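Local atomic coordinates of GDSL-like Lipase (Parabacteroides distasonis, PDB entry 3P94), a protein that probably cleaves lipid esters as a serine hydrolase of the GDSL (SGNH) family, perhaps acting on lysophospholipids. Residues P22-F27 with R46-D51; G56-E61 with I84-H89; C120-A125 with D138-L143. All coordinates share one frame; numbering follows the deposited sequence.

Contact 1: residues P22-F27 with R46-D51; sequences PSNVVF and RNNFVD
F27 and F49 illustrate how two rings on neighbouring parallel strands can pack closely without forming a regular stack. CE1 of F27 stands over one face of the F49 ring, toward its rim and 3.4 Å from F49 CD2, while CB of N47 sits above the centre of the opposite face. The ring planes are inclined by 33°, an oblique pairing. ND2 of N24 lies at the edge of F49, near its plane, and CB of V25 comes within 3.8 Å of F49 CD1. F44 meets F27 edge-to-face, and I199 of helix 185-202 touches both phenylalanines.

With CG anti to the backbone N (chi1 179°), the N24 amide extends to N48, where ND2 donates to N48 O over 3.1 Å. N48 O lies close to the plane of the N24 amide, but ND2 stands 50° out of the carbonyl's own plane. A water accepts from N24 N and donates weakly to N48 O, bridging the same two residues.

Further along, V50 N donates to V25 O and F27 N to V50 O, both at 2.8 Å. V26 and V50 share the other face of the sheet, with V26 CG2 3.8 Å from V50 CB. A Schellman motif at N48 ends the preceding helix and leads into outer strand 49-53, laid parallel to 23-29 in the 2-1-3-4-5 order of a flavodoxin-like fold.

Contact 2: residues G56-E61 with I84-H89; sequences GQTTSE and INDIAH
Hydrogen bonds to a carboxylate dominate the meeting of T59 and D86. T59 N donates over 2.8 Å to D86 OD1, which accepts with its syn lone pair, and T59 OG1 donates to D86 OD2 at 2.7 Å from above the carboxylate plane, 37° out of it. Two donors of one residue thus grip both oxygens and limit the group's rotation; N102 is a second partner of the T59 hydroxyl.

An amide-to-backbone bond comes next: N85 ND2 donates to Q57 O at 2.9 Å, with that oxygen close to the amide plane of N85, while ND2 stands well above the plane of the Q57 carbonyl.

Water adds two bridges, one from Q57 O to N85 N and the other from T58 OG1 to D86 OD2.

Van der Waals contact is slighter, with T58 CG2 3.7 Å from N85 C and T58 CB 3.3 Å from D86 OD1.

Within 56-61, T58 and E61 form a capping box: S60 N donates to T58 OG1, while T58 N and OG1 approach E61 OE1 from opposite faces of its plane.

N85 and D86 belong to the Gly-x-Asn-Asp block of SGNH hydrolases, whose asparagine typically helps form the oxyanion hole; N85, which touches the probable catalytic triad, is consistent with that role.

Contact 3: residues C120-A125 with D138-L143; sequences CSVLPA and DKVIQL
V122 and V140 adopt the same rotamer, each with CG1 anti to its own backbone N (chi1 176° and 167°), and the two obliquely crossing side chains meet through these methyls, CG1 of V122 lying 3.9 Å from CG1 of V140. In L143 the first torsion places CG opposite the backbone N as well (-179°), sending the side chain toward the loop, where its CD2 comes 3.9 Å from V122 CG2. The two branches of V122 therefore divide the work: CG1 meets V140 and CG2 meets L143, one helical turn further on.

V140 does more than match a valine with a valine. Its CG1 also rests against the peptide oxygens of the loop, 3.5 Å from V122 O and 3.4 Å from L123 O, and CG2 of V140 stays 3.9 Å from L123 O. The loop follows a polyproline II-like course from S121 to P124, in which V122 points toward the helix, whereas L123 and P124 each turn away from it, in different directions. An alanine at V140 is likely to open a gap beside V122 and to leave the loop less firmly seated on the helix, since CG1, which touches V122 and both carbonyl oxygens, and CG2, which lies near V122 CG1 and L123 O, would both be gone.

H162 of helix 161-165 also touches V140, and the V122 amide is bonded to OD1 of N144. The contact thus joins the loop following strand 116-120 to helix 137-153, the next helix of the alpha/beta fold. No hydrogen bond or salt bridge spans the two segments; apart from the methyl contacts with two carbonyl oxygens, the fit is one of branched aliphatic shapes, dependent on van der Waals contact and on the exclusion of water from a buried seam.

From the N terminus, contact 1 closes first: the chain leaves strand 23-29, passes through short helices and returns as the parallel neighbour 49-53. The chain then runs into helix 59-71 and strand 75-81, and contact 2 brings short helix 84-87 back to the start of helix 59-71. Contact 3 closes a shorter, largely irregular excursion between strand 116-120 and helix 137-153. The three loops lie in series, none nested or crossed. Contact 1 sits at the sheet's outer edge, across the chain's centre from the others, whereas contacts 2 and 3 share one core, I84 and I87 packing on V140, and I84 also on V122 and A125.

Contact 1: residues P22-F27 with R46-D51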
# COMPACT_ATOMS: atom_id res chain seq x y z
N PRO A 22 6.52 0.07 -21.46
CA PRO A 22 5.69 -0.45 -20.34
C PRO A 22 6.51 -1.24 -19.31
O PRO A 22 7.49 -1.90 -19.65
CB PRO A 22 4.66 -1.34 -21.05
CG PRO A 22 5.30 -1.74 -22.33
CD PRO A 22 6.13 -0.56 -22.74
N SER A 23 6.11 -1.10 -18.04
CA SER A 23 6.77 -1.74 -16.90
C SER A 23 6.01 -3.01 -16.48
O SER A 23 5.01 -3.36 -17.11
CB SER A 23 6.89 -0.76 -15.74
OG SER A 23 5.62 -0.26 -15.33
N ASN A 24 6.50 -3.69 -15.44
CA ASN A 24 5.93 -4.95 -14.98
C ASN A 24 4.89 -4.72 -13.87
O ASN A 24 3.69 -4.69 -14.15
CB ASN A 24 7.05 -5.90 -14.54
CG ASN A 24 6.60 -7.24 -14.02
OD1 ASN A 24 5.63 -7.83 -14.48
ND2 ASN A 24 7.30 -7.75 -13.04
N VAL A 25 5.34 -4.54 -12.62
CA VAL A 25 4.47 -4.33 -11.46
C VAL A 25 4.98 -3.15 -10.66
O VAL A 25 6.17 -3.09 -10.33
CB VAL A 25 4.35 -5.60 -10.55
CG1 VAL A 25 3.45 -5.33 -9.35
CG2 VAL A 25 3.87 -6.83 -11.31
N VAL A 26 4.08 -2.23 -10.32
CA VAL A 26 4.39 -1.08 -9.52
C VAL A 26 3.81 -1.31 -8.12
O VAL A 26 2.67 -1.74 -8.00
CB VAL A 26 3.85 0.22 -10.18
CG1 VAL A 26 3.85 1.40 -9.21
CG2 VAL A 26 4.65 0.55 -11.45
N PHE A 27 4.61 -1.07 -7.07
CA PHE A 27 4.15 -1.16 -5.68
C PHE A 27 3.84 0.26 -5.21
O PHE A 27 4.75 1.08 -5.06
CB PHE A 27 5.20 -1.84 -4.77
CG PHE A 27 5.18 -3.36 -4.78
CD1 PHE A 27 5.41 -4.07 -5.95
CD2 PHE A 27 4.99 -4.07 -3.60
CE1 PHE A 27 5.37 -5.46 -5.95
CE2 PHE A 27 4.98 -5.46 -3.60
CZ PHE A 27 5.19 -6.15 -4.77
N ARG A 46 15.21 -7.77 -8.06
CA ARG A 46 15.28 -9.19 -8.47
C ARG A 46 13.96 -9.71 -9.07
O ARG A 46 13.97 -10.70 -9.80
CB ARG A 46 15.73 -10.10 -7.31
CG ARG A 46 14.74 -10.26 -6.14
CD ARG A 46 15.43 -10.95 -4.98
NE ARG A 46 14.52 -11.18 -3.86
CZ ARG A 46 14.66 -10.63 -2.66
NH1 ARG A 46 15.67 -9.80 -2.41
NH2 ARG A 46 13.79 -10.90 -1.70
N ASN A 47 12.85 -9.02 -8.80
CA ASN A 47 11.55 -9.41 -9.33
C ASN A 47 11.06 -8.49 -10.45
O ASN A 47 9.97 -8.71 -10.99
CB ASN A 47 10.55 -9.42 -8.20
CG ASN A 47 10.73 -10.55 -7.24
OD1 ASN A 47 10.53 -11.71 -7.59
ND2 ASN A 47 11.08 -10.23 -6.00
N ASN A 48 11.85 -7.45 -10.79
CA ASN A 48 11.52 -6.42 -11.78
C ASN A 48 10.24 -5.69 -11.33
O ASN A 48 9.29 -5.54 -12.10
CB ASN A 48 11.42 -6.99 -13.22
CG ASN A 48 11.27 -5.94 -14.31
OD1 ASN A 48 11.72 -4.79 -14.18
ND2 ASN A 48 10.62 -6.32 -15.40
N PHE A 49 10.21 -5.27 -10.06
CA PHE A 49 9.11 -4.49 -9.49
C PHE A 49 9.57 -3.04 -9.35
O PHE A 49 10.76 -2.79 -9.14
CB PHE A 49 8.66 -5.04 -8.12
CG PHE A 49 8.12 -6.46 -8.07
CD1 PHE A 49 7.55 -7.05 -9.19
CD2 PHE A 49 8.12 -7.18 -6.88
CE1 PHE A 49 7.02 -8.34 -9.13
CE2 PHE A 49 7.59 -8.47 -6.82
CZ PHE A 49 7.05 -9.04 -7.95
N VAL A 50 8.63 -2.10 -9.47
CA VAL A 50 8.92 -0.67 -9.34
C VAL A 50 8.40 -0.23 -7.97
O VAL A 50 7.20 -0.35 -7.71
CB VAL A 50 8.33 0.16 -10.51
CG1 VAL A 50 8.57 1.65 -10.30
CG2 VAL A 50 8.92 -0.27 -11.84
N ASP A 51 9.29 0.26 -7.10
CA ASP A 51 8.94 0.69 -5.75
C ASP A 51 8.53 2.17 -5.77
O ASP A 51 9.33 3.04 -6.10
CB ASP A 51 10.15 0.44 -4.81
CG ASP A 51 10.10 1.06 -3.42
OD1 ASP A 51 8.97 1.42 -2.96
OD2 ASP A 51 11.17 1.15 -2.77
O HOH W 1 8.91 -2.86 -14.10

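Contact 2: residues G56-E61 with I84-H89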
# COMPACT_ATOMS: atom_id res chain seq x y z
N GLY A 56 4.56 8.20 5.25
CA GLY A 56 3.53 9.08 5.78
C GLY A 56 2.33 9.41 4.91
O GLY A 56 1.41 10.09 5.38
N GLN A 57 2.31 8.92 3.66
CA GLN A 57 1.23 9.25 2.74
C GLN A 57 -0.08 8.54 3.06
O GLN A 57 -0.09 7.40 3.54
CB GLN A 57 1.63 8.94 1.30
CG GLN A 57 2.63 9.95 0.75
CD GLN A 57 2.46 10.23 -0.72
OE1 GLN A 57 1.95 9.40 -1.49
NE2 GLN A 57 2.85 11.43 -1.15
N THR A 58 -1.19 9.23 2.79
CA THR A 58 -2.54 8.69 2.94
C THR A 58 -3.05 8.36 1.54
O THR A 58 -2.38 8.67 0.54
CB THR A 58 -3.47 9.66 3.69
OG1 THR A 58 -3.92 10.71 2.82
CG2 THR A 58 -2.87 10.21 4.98
N THR A 59 -4.25 7.78 1.45
CA THR A 59 -4.87 7.43 0.15
C THR A 59 -5.12 8.69 -0.70
O THR A 59 -5.17 8.58 -1.92
CB THR A 59 -6.15 6.63 0.35
OG1 THR A 59 -7.07 7.42 1.10
CG2 THR A 59 -5.91 5.27 1.02
N SER A 60 -5.27 9.89 -0.05
CA SER A 60 -5.51 11.15 -0.77
C SER A 60 -4.29 11.55 -1.63
O SER A 60 -4.47 11.79 -2.82
CB SER A 60 -5.89 12.26 0.19
OG SER A 60 -7.20 12.05 0.69
N GLU A 61 -3.06 11.57 -1.05
CA GLU A 61 -1.85 11.91 -1.81
C GLU A 61 -1.61 10.87 -2.89
O GLU A 61 -1.22 11.20 -4.00
CB GLU A 61 -0.60 12.02 -0.93
CG GLU A 61 -0.65 13.17 0.07
CD GLU A 61 -1.06 12.77 1.48
OE1 GLU A 61 -1.73 11.72 1.64
OE2 GLU A 61 -0.67 13.49 2.42
N ILE A 84 -3.53 2.97 6.26
CA ILE A 84 -3.15 3.07 7.67
C ILE A 84 -2.88 4.54 8.08
O ILE A 84 -3.26 4.93 9.18
CB ILE A 84 -1.98 2.13 8.08
CG1 ILE A 84 -1.91 1.95 9.61
CG2 ILE A 84 -0.61 2.60 7.56
CD1 ILE A 84 -3.13 1.33 10.28
N ASN A 85 -2.26 5.35 7.20
CA ASN A 85 -1.97 6.74 7.57
C ASN A 85 -3.26 7.59 7.55
O ASN A 85 -3.33 8.58 8.27
CB ASN A 85 -0.88 7.34 6.72
CG ASN A 85 0.45 6.66 6.99
OD1 ASN A 85 0.86 6.41 8.13
ND2 ASN A 85 1.14 6.32 5.94
N ASP A 86 -4.29 7.16 6.81
CA ASP A 86 -5.61 7.80 6.83
C ASP A 86 -6.27 7.54 8.19
O ASP A 86 -6.91 8.44 8.75
CB ASP A 86 -6.52 7.23 5.73
CG ASP A 86 -6.06 7.45 4.32
OD1 ASP A 86 -5.07 6.79 3.91
OD2 ASP A 86 -6.70 8.27 3.61
N ILE A 87 -6.11 6.31 8.72
CA ILE A 87 -6.64 5.90 10.04
C ILE A 87 -5.90 6.70 11.13
O ILE A 87 -6.51 7.11 12.12
CB ILE A 87 -6.56 4.34 10.23
CG1 ILE A 87 -7.49 3.63 9.21
CG2 ILE A 87 -6.92 3.92 11.68
CD1 ILE A 87 -7.36 2.09 9.10
N ALA A 88 -4.61 7.00 10.91
CA ALA A 88 -3.81 7.81 11.84
C ALA A 88 -4.06 9.33 11.66
O ALA A 88 -3.52 10.14 12.44
CB ALA A 88 -2.33 7.50 11.65
N HIS A 89 -4.88 9.72 10.66
CA HIS A 89 -5.24 11.11 10.30
C HIS A 89 -4.00 11.94 9.93
O HIS A 89 -3.91 13.12 10.30
CB HIS A 89 -6.01 11.82 11.43
CG HIS A 89 -7.36 11.27 11.76
ND1 HIS A 89 -8.00 10.31 10.97
CD2 HIS A 89 -8.15 11.56 12.80
CE1 HIS A 89 -9.14 10.05 11.58
NE2 HIS A 89 -9.26 10.77 12.69
O HOH W 2 -1.63 4.99 4.19
O HOH W 3 -6.34 10.96 4.15

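Contact 3: residues C120-A125 with D138-L143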
# COMPACT_ATOMS: atom_id res chain seq x y z
N CYS A 120 -4.03 -5.00 -1.26
CA CYS A 120 -3.46 -5.61 -0.07
C CYS A 120 -4.25 -5.22 1.15
O CYS A 120 -4.61 -4.05 1.31
CB CYS A 120 -2.00 -5.22 0.11
SG CYS A 120 -0.93 -5.69 -1.28
N SER A 121 -4.43 -6.18 2.07
CA SER A 121 -5.04 -5.93 3.37
C SER A 121 -4.18 -4.95 4.12
O SER A 121 -2.96 -5.12 4.13
CB SER A 121 -5.10 -7.24 4.16
OG SER A 121 -3.79 -7.66 4.49
N VAL A 122 -4.79 -3.95 4.75
CA VAL A 122 -4.05 -3.02 5.61
C VAL A 122 -3.48 -3.90 6.74
O VAL A 122 -4.17 -4.81 7.22
CB VAL A 122 -4.94 -1.85 6.12
CG1 VAL A 122 -4.18 -0.95 7.09
CG2 VAL A 122 -5.48 -1.03 4.95
N LEU A 123 -2.20 -3.69 7.09
CA LEU A 123 -1.54 -4.50 8.11
C LEU A 123 -2.19 -4.29 9.50
O LEU A 123 -2.74 -3.21 9.77
CB LEU A 123 -0.04 -4.18 8.18
CG LEU A 123 0.91 -5.12 7.43
CD1 LEU A 123 0.56 -5.23 5.96
CD2 LEU A 123 2.35 -4.67 7.58
N PRO A 124 -2.13 -5.31 10.38
CA PRO A 124 -2.64 -5.12 11.75
C PRO A 124 -1.88 -4.00 12.46
O PRO A 124 -0.70 -3.79 12.20
CB PRO A 124 -2.37 -6.47 12.43
CG PRO A 124 -2.08 -7.42 11.34
CD PRO A 124 -1.50 -6.64 10.23
N ALA A 125 -2.58 -3.23 13.29
CA ALA A 125 -2.02 -2.16 14.10
C ALA A 125 -2.88 -1.98 15.32
O ALA A 125 -4.09 -1.76 15.20
CB ALA A 125 -1.91 -0.86 13.32
N ASP A 138 -9.70 -2.21 15.08
CA ASP A 138 -11.01 -2.52 14.47
C ASP A 138 -11.28 -1.71 13.22
O ASP A 138 -12.06 -2.16 12.37
CB ASP A 138 -12.14 -2.31 15.48
CG ASP A 138 -12.13 -3.27 16.65
OD1 ASP A 138 -11.50 -4.36 16.53
OD2 ASP A 138 -12.80 -2.99 17.65
N LYS A 139 -10.65 -0.52 13.09
CA LYS A 139 -10.78 0.35 11.91
C LYS A 139 -10.10 -0.32 10.73
O LYS A 139 -10.66 -0.37 9.63
CB LYS A 139 -10.20 1.75 12.19
CG LYS A 139 -11.00 2.52 13.23
CD LYS A 139 -10.26 3.72 13.79
CE LYS A 139 -11.02 4.39 14.90
NZ LYS A 139 -10.89 3.67 16.19
N VAL A 140 -8.90 -0.92 10.97
CA VAL A 140 -8.14 -1.69 9.97
C VAL A 140 -9.01 -2.87 9.49
O VAL A 140 -9.12 -3.09 8.28
CB VAL A 140 -6.78 -2.17 10.55
CG1 VAL A 140 -6.13 -3.23 9.65
CG2 VAL A 140 -5.84 -0.99 10.77
N ILE A 141 -9.65 -3.60 10.43
CA ILE A 141 -10.49 -4.75 10.11
C ILE A 141 -11.70 -4.31 9.28
O ILE A 141 -12.01 -4.98 8.30
CB ILE A 141 -10.89 -5.54 11.40
CG1 ILE A 141 -9.67 -6.35 11.92
CG2 ILE A 141 -12.10 -6.48 11.18
CD1 ILE A 141 -9.68 -6.63 13.39
N GLN A 142 -12.36 -3.17 9.63
CA GLN A 142 -13.52 -2.68 8.89
C GLN A 142 -13.13 -2.29 7.45
O GLN A 142 -13.81 -2.70 6.50
CB GLN A 142 -14.20 -1.49 9.60
CG GLN A 142 -15.40 -0.91 8.83
CD GLN A 142 -16.53 -1.90 8.66
OE1 GLN A 142 -17.35 -2.07 9.54
NE2 GLN A 142 -16.58 -2.60 7.53
N LEU A 143 -12.04 -1.53 7.30
CA LEU A 143 -11.54 -1.11 5.99
C LEU A 143 -11.20 -2.34 5.14
O LEU A 143 -11.58 -2.36 3.97
CB LEU A 143 -10.32 -0.18 6.12
CG LEU A 143 -9.69 0.36 4.81
CD1 LEU A 143 -10.73 1.06 3.89
CD2 LEU A 143 -8.58 1.34 5.12